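Local coordinates for cutm, flavoprotein of carbon monoxide dehydrogenase (Hydrogenophaga pseudoflava, PDB 1FFV) that binds FAD and, as the flavoprotein of carbon monoxide dehydrogenase, probably passes electrons from carbon monoxide oxidation through the flavin to an acceptor, at residues A74-E78 against N79-S83; R145-A149 against D150-L154. All blocks are in the same frame, centred on the assembly; numbering follows the deposited sequence.

Interaction 1 of 2, residues A74-E78 against N79-S83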
loop_
_atom_site.group_PDB
_atom_site.type_symbol
_atom_site.label_atom_id
_atom_site.label_comp_id
_atom_site.label_asym_id
_atom_site.label_seq_id
_atom_site.Cartn_x
_atom_site.Cartn_y
_atom_site.Cartn_z
ATOM N N ALA C 74 -36.534 -35.139 12.731
ATOM C CA ALA C 74 -35.803 -34.401 13.761
ATOM C C ALA C 74 -34.956 -33.268 13.190
ATOM O O ALA C 74 -34.779 -32.234 13.840
ATOM C CB ALA C 74 -34.930 -35.346 14.571
ATOM N N MET C 75 -34.440 -33.462 11.976
ATOM C CA MET C 75 -33.603 -32.464 11.326
ATOM C C MET C 75 -34.352 -31.402 10.519
ATOM O O MET C 75 -33.741 -30.644 9.755
ATOM C CB MET C 75 -32.526 -33.138 10.477
ATOM C CG MET C 75 -31.404 -33.765 11.295
ATOM S SD MET C 75 -30.588 -32.565 12.376
ATOM C CE MET C 75 -29.465 -31.839 11.267
ATOM N N THR C 76 -35.673 -31.356 10.677
ATOM C CA THR C 76 -36.465 -30.348 9.990
ATOM C C THR C 76 -36.038 -28.996 10.552
ATOM O O THR C 76 -35.998 -28.788 11.760
ATOM C CB THR C 76 -37.982 -30.512 10.235
ATOM O OG1 THR C 76 -38.422 -31.764 9.701
ATOM C CG2 THR C 76 -38.760 -29.380 9.569
ATOM N N VAL C 77 -35.710 -28.088 9.652
ATOM C CA VAL C 77 -35.277 -26.750 10.006
ATOM C C VAL C 77 -36.496 -25.877 10.379
ATOM O O VAL C 77 -37.592 -26.073 9.838
ATOM C CB VAL C 77 -34.433 -26.202 8.820
ATOM C CG1 VAL C 77 -34.900 -24.841 8.362
ATOM C CG2 VAL C 77 -32.959 -26.232 9.183
ATOM N N GLU C 78 -36.312 -24.943 11.316
ATOM C CA GLU C 78 -37.409 -24.078 11.771
ATOM C C GLU C 78 -38.252 -23.425 10.663
ATOM O O GLU C 78 -39.483 -23.419 10.750
ATOM C CB GLU C 78 -36.902 -23.010 12.745
ATOM C CG GLU C 78 -36.258 -23.541 14.041
ATOM C CD GLU C 78 -37.251 -24.222 14.995
ATOM O OE1 GLU C 78 -36.798 -24.843 15.979
ATOM O OE2 GLU C 78 -38.481 -24.131 14.779
ATOM N N ASN C 79 -37.604 -22.891 9.626
ATOM C CA ASN C 79 -38.321 -22.254 8.518
ATOM C C ASN C 79 -39.140 -23.238 7.671
ATOM O O ASN C 79 -40.142 -22.862 7.062
ATOM C CB ASN C 79 -37.366 -21.463 7.621
ATOM C CG ASN C 79 -36.967 -20.124 8.222
ATOM O OD1 ASN C 79 -35.860 -19.649 7.963
ATOM N ND2 ASN C 79 -37.851 -19.510 9.000
ATOM N N ASP C 80 -38.700 -24.493 7.619
ATOM C CA ASP C 80 -39.413 -25.519 6.865
ATOM C C ASP C 80 -40.661 -25.933 7.627
ATOM O O ASP C 80 -41.608 -26.474 7.057
ATOM C CB ASP C 80 -38.509 -26.723 6.614
ATOM C CG ASP C 80 -37.557 -26.499 5.461
ATOM O OD1 ASP C 80 -37.241 -25.333 5.159
ATOM O OD2 ASP C 80 -37.144 -27.490 4.827
ATOM N N LEU C 81 -40.643 -25.664 8.926
ATOM C CA LEU C 81 -41.757 -25.954 9.805
ATOM C C LEU C 81 -42.817 -24.891 9.514
ATOM O O LEU C 81 -44.012 -25.182 9.444
ATOM C CB LEU C 81 -41.281 -25.835 11.249
ATOM C CG LEU C 81 -41.802 -26.827 12.275
ATOM C CD1 LEU C 81 -41.416 -28.242 11.869
ATOM C CD2 LEU C 81 -41.231 -26.470 13.635
ATOM N N ILE C 82 -42.351 -23.660 9.314
ATOM C CA ILE C 82 -43.209 -22.518 9.023
ATOM C C ILE C 82 -43.820 -22.590 7.627
ATOM O O ILE C 82 -44.983 -22.238 7.433
ATOM C CB ILE C 82 -42.415 -21.192 9.126
ATOM C CG1 ILE C 82 -41.921 -20.977 10.555
ATOM C CG2 ILE C 82 -43.265 -20.009 8.672
ATOM C CD1 ILE C 82 -41.004 -19.777 10.693
ATOM N N SER C 83 -43.035 -23.035 6.653
ATOM C CA SER C 83 -43.522 -23.101 5.282
ATOM C C SER C 83 -44.216 -24.404 4.882
ATOM O O SER C 83 -44.825 -24.473 3.816
ATOM C CB SER C 83 -42.386 -22.788 4.311
ATOM O OG SER C 83 -41.458 -23.851 4.297
HETATM O O HOH W 1 -35.571 -28.790 6.731
#
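Val77 sits at the N-cap of helix 78-83, and its carbonyl oxygen takes the amides of Asp80 and Leu81, three and four residues on. Asp80 N lies 2.9 Å from Val77 O and Leu81 N 3.2 Å from it, both weak bonds because their N-H groups point well off the acceptor. Leu81 N is shared, for it also makes a weak bond of 3.1 Å to Glu78 O. That second oxygen takes Ile82 N as well (3.2 Å), at 146° the one bond here that is not weak, and the helix thus starts with mixed i+3 and i+4 bonding. A water adds a side-chain element: it accepts from Val77 N at 3.0 Å and donates, weakly, to Asp80 OD2, so the carboxylate reaches back to the capping residue through solvent.

One apolar contact, and one between a methyl and a carboxylate oxygen, back up the turn. In Thr76 a chi1 of -63° sets OG1 beside the backbone N and leaves CG2 anti to that N, where it meets Leu81 CD1 at 3.7 Å, the side chains crossing at about a right angle. Leu81 runs alongside Glu78 in the same direction, with CD2 3.8 Å from Glu78 OE2.

The polar ends are fixed from further out. Thr76 OG1 bonds to Gly73 O, Glu78 OE2 to His125 NE2, and Asp80 OD1 forms a salt bridge with a basic side chain of another protein chain. The turn carries the chain from strand 69-73, past Ala74, which touches FAD, into helix 78-83, while Thr76 and Leu81 pack on Ile112 of helix 112-117.

Interaction 2 of 2, residues R145-A149 against D150-L154; sequences RTVPA and DGFFL
Ala149 O is gripped by two amides of the turn that follows it. Phe152 N donates at 3.0 Å in a nearly straight bond (166°), approaching from above the carbonyl plane, while Gly151 N lies 2.8 Å from the same oxygen in a weak bond bent to 119°. That second bond belongs to an inverse gamma turn centred on Asp150, and Gly151 then takes a positive phi, which a glycine backbone readily adopts. Ala149 O also has Phe153 CE2 at 3.5 Å, obliquely placed to the ring.

Val147 and Phe152 supply the apolar part: CG2 of Val147 meets Phe152 CD1 at 3.6 Å, the side chains crossing obliquely. Phe152 swings CG anti to its backbone N (chi1 -173°), which carries the ring away from the turn, where Phe136 meets it edge-to-face. Phe152 CD2 also stands over one face of the Phe153 ring. Pro148 CG rests 3.6 Å from Asp150 O.

Chemically, the bend after strand 143-148 rests on a carbonyl oxygen with two amide donors, its one near-straight bond doing most of the holding; the charge of Asp150 is met outside the turn, by a salt bridge from OD2 to Arg225.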
loop_
_atom_site.group_PDB
_atom_site.type_symbol
_atom_site.label_atom_id
_atom_site.label_comp_id
_atom_site.label_asym_id
_atom_site.label_seq_id
_atom_site.Cartn_x
_atom_site.Cartn_y
_atom_site.Cartn_z
ATOM N N ARG C 145 -37.504 -46.544 20.386
ATOM C CA ARG C 145 -38.418 -46.407 21.510
ATOM C C ARG C 145 -39.056 -45.038 21.358
ATOM O O ARG C 145 -38.415 -44.097 20.875
ATOM C CB ARG C 145 -37.675 -46.495 22.852
ATOM C CG ARG C 145 -36.802 -45.287 23.180
ATOM C CD ARG C 145 -35.822 -45.556 24.307
ATOM N NE ARG C 145 -36.276 -45.044 25.595
ATOM C CZ ARG C 145 -35.602 -44.178 26.357
ATOM N NH1 ARG C 145 -34.426 -43.695 25.977
ATOM N NH2 ARG C 145 -36.086 -43.837 27.540
ATOM N N THR C 146 -40.333 -44.941 21.701
ATOM C CA THR C 146 -41.032 -43.674 21.615
ATOM C C THR C 146 -41.404 -43.200 23.011
ATOM O O THR C 146 -41.929 -43.968 23.820
ATOM C CB THR C 146 -42.292 -43.773 20.737
ATOM O OG1 THR C 146 -41.911 -44.139 19.408
ATOM C CG2 THR C 146 -43.013 -42.435 20.687
ATOM N N VAL C 147 -41.098 -41.937 23.294
ATOM C CA VAL C 147 -41.395 -41.339 24.585
ATOM C C VAL C 147 -42.225 -40.074 24.385
ATOM O O VAL C 147 -42.119 -39.416 23.342
ATOM C CB VAL C 147 -40.100 -41.011 25.358
ATOM C CG1 VAL C 147 -39.379 -42.304 25.736
ATOM C CG2 VAL C 147 -39.188 -40.111 24.523
ATOM N N PRO C 148 -43.108 -39.748 25.354
ATOM C CA PRO C 148 -43.953 -38.553 25.262
ATOM C C PRO C 148 -43.209 -37.266 25.603
ATOM O O PRO C 148 -42.251 -37.275 26.379
ATOM C CB PRO C 148 -45.041 -38.836 26.291
ATOM C CG PRO C 148 -44.286 -39.543 27.355
ATOM C CD PRO C 148 -43.438 -40.522 26.565
ATOM N N ALA C 149 -43.636 -36.167 24.990
ATOM C CA ALA C 149 -43.046 -34.862 25.259
ATOM C C ALA C 149 -43.302 -34.582 26.741
ATOM O O ALA C 149 -42.405 -34.156 27.467
ATOM C CB ALA C 149 -43.704 -33.801 24.394
ATOM N N ASP C 150 -44.520 -34.890 27.189
ATOM C CA ASP C 150 -44.908 -34.701 28.585
ATOM C C ASP C 150 -44.247 -35.788 29.430
ATOM O O ASP C 150 -44.827 -36.834 29.685
ATOM C CB ASP C 150 -46.434 -34.767 28.717
ATOM C CG ASP C 150 -46.904 -34.650 30.153
ATOM O OD1 ASP C 150 -46.322 -33.848 30.907
ATOM O OD2 ASP C 150 -47.863 -35.357 30.534
ATOM N N GLY C 151 -43.006 -35.544 29.820
ATOM C CA GLY C 151 -42.268 -36.514 30.609
ATOM C C GLY C 151 -40.840 -36.646 30.111
ATOM O O GLY C 151 -40.002 -37.275 30.763
ATOM N N PHE C 152 -40.565 -36.007 28.974
ATOM C CA PHE C 152 -39.253 -36.026 28.331
ATOM C C PHE C 152 -38.227 -35.085 28.972
ATOM O O PHE C 152 -37.022 -35.344 28.928
ATOM C CB PHE C 152 -39.414 -35.645 26.859
ATOM C CG PHE C 152 -38.157 -35.783 26.046
ATOM C CD1 PHE C 152 -37.674 -37.042 25.688
ATOM C CD2 PHE C 152 -37.471 -34.653 25.605
ATOM C CE1 PHE C 152 -36.524 -37.170 24.898
ATOM C CE2 PHE C 152 -36.323 -34.773 24.815
ATOM C CZ PHE C 152 -35.852 -36.028 24.463
ATOM N N PHE C 153 -38.713 -33.997 29.562
ATOM C CA PHE C 153 -37.853 -32.989 30.162
ATOM C C PHE C 153 -37.634 -33.217 31.652
ATOM O O PHE C 153 -38.559 -33.094 32.458
ATOM C CB PHE C 153 -38.436 -31.612 29.840
ATOM C CG PHE C 153 -38.748 -31.435 28.369
ATOM C CD1 PHE C 153 -37.720 -31.248 27.443
ATOM C CD2 PHE C 153 -40.063 -31.528 27.901
ATOM C CE1 PHE C 153 -37.994 -31.162 26.069
ATOM C CE2 PHE C 153 -40.353 -31.443 26.529
ATOM C CZ PHE C 153 -39.317 -31.262 25.612
ATOM N N LEU C 154 -36.395 -33.572 31.997
ATOM C CA LEU C 154 -36.003 -33.891 33.373
ATOM C C LEU C 154 -35.368 -32.758 34.162
ATOM O O LEU C 154 -35.562 -32.647 35.378
ATOM C CB LEU C 154 -35.045 -35.082 33.372
ATOM C CG LEU C 154 -35.516 -36.366 32.683
ATOM C CD1 LEU C 154 -34.520 -37.464 33.025
ATOM C CD2 LEU C 154 -36.931 -36.768 33.128
#

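Interactions 1 and 2 apply one principle in two settings: carbonyl oxygens shared by two amides steady a change of chain direction, at a helix start in 74-83 and at a strand end in 145-154. Their centres are 21 Å apart and their nearest atoms about 10 Å, so they do not touch. Helix 112-117 is a neighbour to both, with Ile112 against Thr76 and Leu81 and Ile116 against Phe152 and Phe153. Interaction 1 is the closer to the cofactor: Ala74 touches FAD and the Glu78 side chain is about 5 Å from it, against about 7 Å for the side chain of Phe152.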